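Local coordinates for protein probable fatty acyl-CoA transferase Rv3272 (Mycobacterium tuberculosis, PDB 5YX6) that binds fatty acyl-CoAs of varying chain length, palmitoyl-CoA most tightly, and probably acts as a family III CoA transferase in fatty acid metabolism, at residues D11-L16 / H192-G197; S54-P57 / P61-T64; T131-N136 / D146-A151; I263-P268 / Q272-L277. All coordinates share one frame; numbering follows the deposited sequence.

Overall arrangement
Contacts 1 and 3 belong to the Rossmann-type part of the chain, centres 29 Å apart; helices 146-152 and 173-196, consecutive in sequence, carry one segment of each. Asp175, the inferred nucleophile, is in the first turn of the longer helix: the Val149 side chain of contact 3 is about 7 Å from its side chain and Thr64 of contact 2 about 12 Å, whereas contact 1 sits at the far end, beside a bound benzamidine. Contact 4 lies farthest out, its centre 50 Å from that of contact 1. Across the dimer its Ser264 packs on Ile145 of the second subunit, just before helix 146-152 of contact 3. Contacts 1, 2 and 3 touch the second subunit.

Contact 1. Residues D11-L16 / H192-G197; sequences DGFRVL and HRERNG
Phe13 reaches out from just before strand 14-17 and meets Arg193 near the end of helix 173-196. The closest approach, Phe13 CE1 to Arg193 NH2, is 3.4 Å. The two side chains run past each other in opposite directions, and NH2 comes to the ring obliquely, while Phe13 CE1 lies at the guanidinium edge, near its plane; the planes are 64° apart. The arginine is therefore not stacked on the ring. Its polar end is spent elsewhere: NH2 makes a salt bridge with Asp97 and NH1 a hydrogen bond to Asn124 O, which together restrain the guanidinium's rotation. The arginine chain is bent at chi3 (64°) and ends beside Phe13.

The second contact is looser. Glu194 OE1 lies at the ring edge, near its plane, 4.1 Å from Phe13 CZ.

No hydrogen bond joins the two segments. Within the helix end, Asn196 ND2 donates to His192 ND1 at 3.1 Å, and Gly197 N reaches Arg193 O at 3.0 Å as the chain leaves the helix with positive phi.

Phe13 also makes a cation-pi contact with Arg195 of the second subunit, so the ring belongs to the dimer interface as well. Glu194 O forms a weak hydrogen bond to benzamidine. Strand 14-17 runs between strands 37-42 and 98-101 of the parallel sheet, and Phe13 bridges from its start to the C-terminal end of helix 173-196.

Contact 2. Residues S54-P57 / P61-T64; sequences SVLP and PLAT
Ser54 and Leu62 form an antiparallel hydrogen-bonded pair, their side chains on one face of a short two-stranded hairpin. Leu62 N donates to Ser54 O at 2.9 Å. The return bond, from Ser54 N to Leu62 O, is 2.8 Å long. Leu62 O also takes a weak bond from Thr64 N, closing an inverse gamma turn centred on Ala63; this one oxygen thus ties the pairing to the bend that ends the strand. A CA-H...O contact from Pro61 CA to Ser54 O, 3.4 Å, adds to the pairing.

Along the Ser54 side chain, CB first passes the backbone, 3.9 Å from Leu62 O, and stands 4.2 Å from Thr64 CG2. OG, at the tip, meets the same methyl at 3.9 Å, a van der Waals touch rather than a polar one. Thr64 offers this methyl because its OG1 is anti to the backbone N (chi1 166°), which sets CG2 between N and the carbonyl carbon.

Two residues farther along the strand, Leu56 leans across to Leu62, its CD1 3.8 Å from Leu62 CB.

Strands 54-56 and 59-62 form the hairpin; its Ser54, Leu56 and Leu62 side chains, with that of Thr64 just after it, pack on Met220, Arg224, Asn223 and Met219 of the second subunit, Met219 and Met220 being in its helix 215-222.

Contact 3. Residues T131-N136 / D146-A151; sequences TAYGGN and DLVVAA
Tyr133 brings the end of its phenol to Val148 and Val149, joining the loop after strand 126-131 of the Rossmann-type parallel sheet to helix 146-152; an ST motif at Thr131 shapes the loop. Tyr133 and Val149 point in opposing directions as they pass. The valine's CG2 comes to the phenol obliquely, 3.8 Å from CZ and 3.7 Å from OH, so the contact falls on the outer end of the ring. Val148 crosses the tyrosine at about a right angle, and its CG1 approaches OH to 3.5 Å. OH thus touches methyls of two successive helix residues. With CG anti to the carbonyl carbon (chi1 -62°), the ring end comes nearer the helix than the direction of CB alone would suggest.

Val149 CG2 also meets Ala132 CB, at 4.2 Å, so this methyl is shared by two consecutive loop residues. Val149 further packs on Val174 in helix 173-196, and Asp146 OD2 accepts a hydrogen bond from the backbone N of Asp175, the inferred nucleophile. The Val149 side chain is about 7 Å from that of Asp175.

Arg142 makes a cation-pi contact with Tyr133, and Leu343 of the second subunit packs on the same side chain. In the loop itself, Gly134 N donates to Thr131 OG1, 2.9 Å away and bent to 130° at the hydrogen.

Contact 4. Residues I263-P268 / Q272-L277; sequences ISAYVP and QKLCYL
Gln272 N donates to Pro268 O at 3.0 Å, the i+4 to i backbone bond of the first turn of helix 268-277. Val267 is the N-cap residue and Pro268 opens the turn. The Gln272 side chain starts back along the same carbonyl: CG is anti to its own carbonyl carbon (chi1 -69°), which brings it to 3.3 Å from Pro268 O. The chain is extended beyond CG, and its NE2 ends 4.5 Å from Pro268 CB, a loose contact at the surface.

Lys273 turns from the strand, and its NZ bonds Asn325 O instead.

Leu274 carries the apolar half of the contact. Its CG is anti to the backbone N (chi1 177°), directing the branch toward the strand end and the residue after it, where CD2 meets Ala265 CB at 4.1 Å and Ile263 CG2 at 4.5 Å. One methyl thus touches two residues, Ile263 and Ala265, that both point toward the helix. Pro250 lies against Leu274 as well.

Cys275 and Leu277 face other helices, packing on Leu283 and Leu322 respectively. Strand 260-264 is the middle strand of a three-stranded antiparallel sheet, between 253-255 and 328-331, and a short turn leads from it into helix 268-277. The helix folds back over the strand's end, with helices 282-285 and 315-324 beside it.

Contact 1. Residues D11-L16 / H192-G197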
# COMPACT_ATOMS: atom_id res chain seq x y z
N ASP A 11 4.40 -0.21 24.24
CA ASP A 11 4.45 0.49 25.53
C ASP A 11 5.89 0.75 25.96
O ASP A 11 6.73 -0.14 25.90
CB ASP A 11 3.74 -0.29 26.64
CG ASP A 11 2.23 -0.34 26.46
OD1 ASP A 11 1.69 0.54 25.74
OD2 ASP A 11 1.59 -1.23 27.07
N GLY A 12 6.16 1.99 26.36
CA GLY A 12 7.48 2.34 26.85
C GLY A 12 8.42 2.87 25.79
O GLY A 12 9.45 3.46 26.13
N PHE A 13 8.10 2.69 24.51
CA PHE A 13 8.96 3.20 23.43
C PHE A 13 8.64 4.66 23.10
O PHE A 13 7.47 5.04 23.00
CB PHE A 13 8.82 2.36 22.16
CG PHE A 13 9.42 0.99 22.26
CD1 PHE A 13 10.49 0.75 23.10
CD2 PHE A 13 8.92 -0.05 21.51
CE1 PHE A 13 11.05 -0.52 23.19
CE2 PHE A 13 9.48 -1.31 21.58
CZ PHE A 13 10.54 -1.54 22.43
N ARG A 14 9.68 5.45 22.89
CA ARG A 14 9.50 6.85 22.56
C ARG A 14 9.97 7.14 21.14
O ARG A 14 11.07 6.75 20.74
CB ARG A 14 10.24 7.74 23.56
CG ARG A 14 10.24 9.21 23.17
CD ARG A 14 10.81 10.06 24.26
NE ARG A 14 9.95 10.04 25.43
CZ ARG A 14 10.22 10.66 26.57
NH1 ARG A 14 11.34 11.37 26.69
NH2 ARG A 14 9.37 10.58 27.59
N VAL A 15 9.13 7.82 20.37
CA VAL A 15 9.43 8.12 18.98
C VAL A 15 9.47 9.63 18.77
O VAL A 15 8.57 10.34 19.19
CB VAL A 15 8.39 7.50 18.03
CG1 VAL A 15 8.73 7.82 16.58
CG2 VAL A 15 8.29 5.98 18.26
N LEU A 16 10.54 10.10 18.14
CA LEU A 16 10.66 11.51 17.74
C LEU A 16 10.28 11.67 16.28
O LEU A 16 11.03 11.24 15.40
CB LEU A 16 12.09 12.00 17.97
CG LEU A 16 12.31 12.80 19.24
CD1 LEU A 16 11.90 11.95 20.43
CD2 LEU A 16 13.77 13.25 19.34
N HIS A 192 14.79 -6.20 15.75
CA HIS A 192 16.21 -6.45 15.54
C HIS A 192 16.96 -6.06 16.80
O HIS A 192 17.81 -6.80 17.29
CB HIS A 192 16.72 -5.66 14.33
CG HIS A 192 18.01 -6.16 13.75
ND1 HIS A 192 18.41 -7.48 13.82
CD2 HIS A 192 18.99 -5.52 13.07
CE1 HIS A 192 19.57 -7.62 13.22
NE2 HIS A 192 19.95 -6.44 12.75
N ARG A 193 16.63 -4.88 17.32
CA ARG A 193 17.27 -4.38 18.52
C ARG A 193 16.94 -5.27 19.72
O ARG A 193 17.82 -5.67 20.47
CB ARG A 193 16.85 -2.93 18.79
CG ARG A 193 17.71 -2.24 19.82
CD ARG A 193 17.21 -0.85 20.11
NE ARG A 193 15.88 -0.88 20.71
CZ ARG A 193 15.30 0.17 21.28
NH1 ARG A 193 15.92 1.34 21.31
NH2 ARG A 193 14.09 0.04 21.82
N GLU A 194 15.67 -5.63 19.84
CA GLU A 194 15.21 -6.42 20.97
C GLU A 194 15.91 -7.76 21.06
O GLU A 194 16.35 -8.17 22.13
CB GLU A 194 13.69 -6.63 20.86
CG GLU A 194 12.98 -7.03 22.15
CD GLU A 194 12.95 -5.96 23.23
OE1 GLU A 194 13.06 -4.74 22.90
OE2 GLU A 194 12.80 -6.35 24.41
N ARG A 195 16.09 -8.42 19.92
CA ARG A 195 16.61 -9.77 19.93
C ARG A 195 18.11 -9.87 19.71
O ARG A 195 18.77 -10.71 20.32
CB ARG A 195 15.91 -10.59 18.86
CG ARG A 195 14.42 -10.54 18.95
CD ARG A 195 13.82 -11.48 17.94
NE ARG A 195 14.20 -12.87 18.18
CZ ARG A 195 14.76 -13.65 17.27
NH1 ARG A 195 15.07 -14.91 17.57
NH2 ARG A 195 15.02 -13.17 16.06
N ASN A 196 18.65 -8.98 18.88
CA ASN A 196 20.03 -9.10 18.46
C ASN A 196 20.93 -7.99 18.96
O ASN A 196 22.14 -8.05 18.78
CB ASN A 196 20.12 -9.18 16.93
CG ASN A 196 19.40 -10.40 16.36
OD1 ASN A 196 19.60 -11.51 16.83
ND2 ASN A 196 18.56 -10.19 15.35
N GLY A 197 20.36 -6.97 19.60
CA GLY A 197 21.17 -5.89 20.14
C GLY A 197 21.71 -4.94 19.09
O GLY A 197 22.63 -4.15 19.35

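Contact 2. Residues S54-P57 / P61-T64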
# COMPACT_ATOMS: atom_id res chain seq x y z
N SER A 54 -10.89 21.90 5.07
CA SER A 54 -12.05 21.72 4.19
C SER A 54 -13.34 22.20 4.89
O SER A 54 -13.51 22.02 6.09
CB SER A 54 -12.20 20.25 3.77
OG SER A 54 -11.51 19.98 2.55
N VAL A 55 -14.23 22.80 4.11
CA VAL A 55 -15.45 23.41 4.64
C VAL A 55 -16.50 22.41 5.15
O VAL A 55 -16.91 21.50 4.42
CB VAL A 55 -16.13 24.31 3.59
CG1 VAL A 55 -17.54 24.68 4.01
CG2 VAL A 55 -15.30 25.57 3.35
N LEU A 56 -16.94 22.60 6.39
CA LEU A 56 -18.06 21.85 6.96
C LEU A 56 -19.18 22.81 7.30
O LEU A 56 -19.07 23.56 8.27
CB LEU A 56 -17.64 21.11 8.24
CG LEU A 56 -16.63 19.97 8.19
CD1 LEU A 56 -16.38 19.43 9.59
CD2 LEU A 56 -17.14 18.87 7.27
N PRO A 57 -20.27 22.81 6.50
CA PRO A 57 -21.40 23.72 6.70
C PRO A 57 -21.92 23.77 8.14
O PRO A 57 -22.36 22.74 8.67
CB PRO A 57 -22.47 23.15 5.76
CG PRO A 57 -21.69 22.52 4.67
CD PRO A 57 -20.44 21.97 5.30
N PRO A 61 -14.02 24.58 10.06
CA PRO A 61 -13.34 23.81 9.02
C PRO A 61 -12.57 22.58 9.55
O PRO A 61 -12.10 22.58 10.69
CB PRO A 61 -12.37 24.84 8.42
CG PRO A 61 -13.05 26.14 8.62
CD PRO A 61 -13.78 26.03 9.93
N LEU A 62 -12.46 21.56 8.71
CA LEU A 62 -11.80 20.31 9.08
C LEU A 62 -10.42 20.17 8.42
O LEU A 62 -10.31 20.11 7.20
CB LEU A 62 -12.69 19.12 8.72
CG LEU A 62 -12.13 17.69 8.72
CD1 LEU A 62 -11.35 17.39 10.00
CD2 LEU A 62 -13.27 16.70 8.54
N ALA A 63 -9.38 20.14 9.26
CA ALA A 63 -8.00 19.93 8.83
C ALA A 63 -7.86 18.51 8.30
O ALA A 63 -7.33 17.63 8.98
CB ALA A 63 -7.03 20.20 9.97
N THR A 64 -8.37 18.29 7.10
CA THR A 64 -8.53 16.95 6.55
C THR A 64 -7.22 16.17 6.38
O THR A 64 -7.23 14.95 6.38
CB THR A 64 -9.25 17.04 5.19
OG1 THR A 64 -9.12 15.80 4.48
CG2 THR A 64 -8.63 18.15 4.35

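Contact 3. Residues T131-N136 / D146-A151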
# COMPACT_ATOMS: atom_id res chain seq x y z
N THR A 131 11.98 9.18 2.04
CA THR A 131 12.17 10.17 0.98
C THR A 131 11.24 9.89 -0.20
O THR A 131 10.57 8.86 -0.24
CB THR A 131 13.63 10.20 0.47
OG1 THR A 131 13.92 8.99 -0.23
CG2 THR A 131 14.61 10.40 1.61
N ALA A 132 11.18 10.82 -1.15
CA ALA A 132 10.39 10.62 -2.37
C ALA A 132 11.06 9.64 -3.33
O ALA A 132 10.42 8.71 -3.82
CB ALA A 132 10.13 11.95 -3.07
N TYR A 133 12.34 9.85 -3.59
CA TYR A 133 13.02 9.12 -4.65
C TYR A 133 14.29 8.37 -4.23
O TYR A 133 14.95 7.75 -5.07
CB TYR A 133 13.38 10.07 -5.79
CG TYR A 133 12.20 10.73 -6.45
CD1 TYR A 133 11.40 10.03 -7.34
CD2 TYR A 133 11.90 12.06 -6.20
CE1 TYR A 133 10.31 10.64 -7.96
CE2 TYR A 133 10.82 12.68 -6.82
CZ TYR A 133 10.03 11.98 -7.69
OH TYR A 133 8.96 12.60 -8.29
N GLY A 134 14.66 8.43 -2.95
CA GLY A 134 15.71 7.56 -2.45
C GLY A 134 16.97 8.22 -1.92
O GLY A 134 17.55 7.76 -0.93
N GLY A 135 17.42 9.27 -2.59
CA GLY A 135 18.64 9.94 -2.21
C GLY A 135 19.86 9.10 -2.51
O GLY A 135 20.87 9.20 -1.82
N ASN A 136 19.77 8.26 -3.54
CA ASN A 136 20.89 7.39 -3.91
C ASN A 136 21.75 7.96 -5.03
O ASN A 136 22.71 7.32 -5.46
CB ASN A 136 20.38 6.01 -4.29
CG ASN A 136 19.52 5.39 -3.21
OD1 ASN A 136 18.36 5.05 -3.44
ND2 ASN A 136 20.08 5.27 -2.01
N ASP A 146 2.82 12.70 -3.90
CA ASP A 146 2.15 11.46 -4.33
C ASP A 146 1.92 11.41 -5.84
O ASP A 146 2.34 10.47 -6.52
CB ASP A 146 0.81 11.30 -3.58
CG ASP A 146 0.07 10.00 -3.94
OD1 ASP A 146 -0.59 9.94 -5.01
OD2 ASP A 146 0.15 9.03 -3.15
N LEU A 147 1.25 12.44 -6.35
CA LEU A 147 0.82 12.51 -7.74
C LEU A 147 1.97 12.38 -8.75
O LEU A 147 1.86 11.68 -9.75
CB LEU A 147 0.05 13.82 -7.94
CG LEU A 147 -0.63 14.15 -9.26
CD1 LEU A 147 -1.87 15.00 -8.98
CD2 LEU A 147 0.32 14.90 -10.16
N VAL A 148 3.08 13.04 -8.47
CA VAL A 148 4.21 13.05 -9.38
C VAL A 148 5.04 11.77 -9.27
O VAL A 148 5.54 11.26 -10.27
CB VAL A 148 5.11 14.29 -9.13
CG1 VAL A 148 6.34 14.24 -10.01
CG2 VAL A 148 4.33 15.54 -9.45
N VAL A 149 5.22 11.29 -8.04
CA VAL A 149 5.92 10.02 -7.81
C VAL A 149 5.16 8.84 -8.46
O VAL A 149 5.77 7.98 -9.08
CB VAL A 149 6.11 9.76 -6.30
CG1 VAL A 149 6.65 8.34 -6.06
CG2 VAL A 149 7.01 10.82 -5.69
N ALA A 150 3.84 8.83 -8.31
CA ALA A 150 2.99 7.81 -8.92
C ALA A 150 3.16 7.75 -10.44
O ALA A 150 3.30 6.68 -11.03
CB ALA A 150 1.53 8.06 -8.58
N ALA A 151 3.16 8.93 -11.07
CA ALA A 151 3.27 9.04 -12.52
C ALA A 151 4.68 8.72 -13.00
O ALA A 151 4.87 8.13 -14.05
CB ALA A 151 2.86 10.44 -12.99

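Contact 4. Residues I263-P268 / Q272-L277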
# COMPACT_ATOMS: atom_id res chain seq x y z
N ILE A 263 -17.44 -8.75 -12.26
CA ILE A 263 -17.48 -10.20 -12.11
C ILE A 263 -16.11 -10.83 -12.30
O ILE A 263 -15.40 -10.51 -13.24
CB ILE A 263 -18.45 -10.87 -13.12
CG1 ILE A 263 -19.88 -10.38 -12.94
CG2 ILE A 263 -18.40 -12.37 -12.99
CD1 ILE A 263 -20.82 -10.80 -14.08
N SER A 264 -15.74 -11.75 -11.41
CA SER A 264 -14.56 -12.57 -11.65
C SER A 264 -14.92 -14.05 -11.52
O SER A 264 -15.17 -14.55 -10.42
CB SER A 264 -13.43 -12.21 -10.68
OG SER A 264 -12.24 -12.87 -11.07
N ALA A 265 -14.95 -14.74 -12.65
CA ALA A 265 -15.35 -16.14 -12.69
C ALA A 265 -14.62 -16.84 -13.82
O ALA A 265 -15.21 -17.21 -14.83
CB ALA A 265 -16.86 -16.26 -12.86
N TYR A 266 -13.31 -17.01 -13.64
CA TYR A 266 -12.46 -17.55 -14.69
C TYR A 266 -12.01 -18.99 -14.38
O TYR A 266 -11.60 -19.71 -15.28
CB TYR A 266 -11.25 -16.64 -14.89
CG TYR A 266 -10.41 -16.47 -13.65
CD1 TYR A 266 -10.73 -15.49 -12.71
CD2 TYR A 266 -9.31 -17.28 -13.40
CE1 TYR A 266 -9.98 -15.33 -11.57
CE2 TYR A 266 -8.54 -17.11 -12.26
CZ TYR A 266 -8.88 -16.13 -11.35
OH TYR A 266 -8.14 -15.96 -10.20
N VAL A 267 -12.09 -19.40 -13.11
CA VAL A 267 -11.83 -20.80 -12.76
C VAL A 267 -12.97 -21.65 -13.29
O VAL A 267 -14.14 -21.32 -13.09
CB VAL A 267 -11.68 -21.01 -11.25
N PRO A 268 -12.64 -22.76 -13.96
CA PRO A 268 -13.58 -23.66 -14.65
C PRO A 268 -14.91 -23.88 -13.92
O PRO A 268 -15.96 -23.73 -14.55
CB PRO A 268 -12.78 -24.96 -14.75
CG PRO A 268 -11.39 -24.48 -14.97
CD PRO A 268 -11.24 -23.21 -14.15
N GLN A 272 -18.34 -22.20 -15.55
CA GLN A 272 -19.48 -23.03 -15.92
C GLN A 272 -20.70 -22.55 -15.16
O GLN A 272 -21.75 -22.26 -15.74
CB GLN A 272 -19.20 -24.51 -15.65
CG GLN A 272 -18.13 -25.10 -16.57
CD GLN A 272 -17.51 -26.40 -16.06
OE1 GLN A 272 -18.00 -27.02 -15.12
NE2 GLN A 272 -16.38 -26.78 -16.66
N LYS A 273 -20.52 -22.39 -13.86
CA LYS A 273 -21.56 -21.88 -12.99
C LYS A 273 -22.15 -20.57 -13.56
O LYS A 273 -23.37 -20.43 -13.67
CB LYS A 273 -20.95 -21.64 -11.61
CG LYS A 273 -21.66 -22.22 -10.42
CD LYS A 273 -20.83 -21.88 -9.18
CE LYS A 273 -21.35 -22.52 -7.92
NZ LYS A 273 -20.43 -22.25 -6.78
N LEU A 274 -21.26 -19.65 -13.96
CA LEU A 274 -21.67 -18.37 -14.52
C LEU A 274 -22.55 -18.53 -15.77
O LEU A 274 -23.64 -17.96 -15.84
CB LEU A 274 -20.44 -17.52 -14.84
CG LEU A 274 -20.74 -16.18 -15.51
CD1 LEU A 274 -21.47 -15.28 -14.53
CD2 LEU A 274 -19.47 -15.50 -15.99
N CYS A 275 -22.08 -19.31 -16.73
CA CYS A 275 -22.84 -19.55 -17.96
C CYS A 275 -24.26 -20.06 -17.70
O CYS A 275 -25.21 -19.59 -18.33
CB CYS A 275 -22.11 -20.55 -18.84
SG CYS A 275 -20.54 -19.95 -19.47
N TYR A 276 -24.42 -20.99 -16.76
CA TYR A 276 -25.76 -21.49 -16.48
C TYR A 276 -26.60 -20.41 -15.82
O TYR A 276 -27.79 -20.30 -16.09
CB TYR A 276 -25.71 -22.76 -15.60
CG TYR A 276 -25.09 -23.95 -16.31
CD1 TYR A 276 -25.76 -24.61 -17.34
CD2 TYR A 276 -23.85 -24.42 -15.93
CE1 TYR A 276 -25.17 -25.70 -18.00
CE2 TYR A 276 -23.25 -25.50 -16.56
CZ TYR A 276 -23.91 -26.14 -17.59
OH TYR A 276 -23.30 -27.21 -18.20
N LEU A 277 -25.99 -19.63 -14.93
CA LEU A 277 -26.73 -18.63 -14.16
C LEU A 277 -27.27 -17.47 -15.00
O LEU A 277 -28.31 -16.91 -14.68
CB LEU A 277 -25.86 -18.07 -13.02
CG LEU A 277 -25.64 -19.01 -11.83
CD1 LEU A 277 -24.67 -18.41 -10.81
CD2 LEU A 277 -26.96 -19.38 -11.16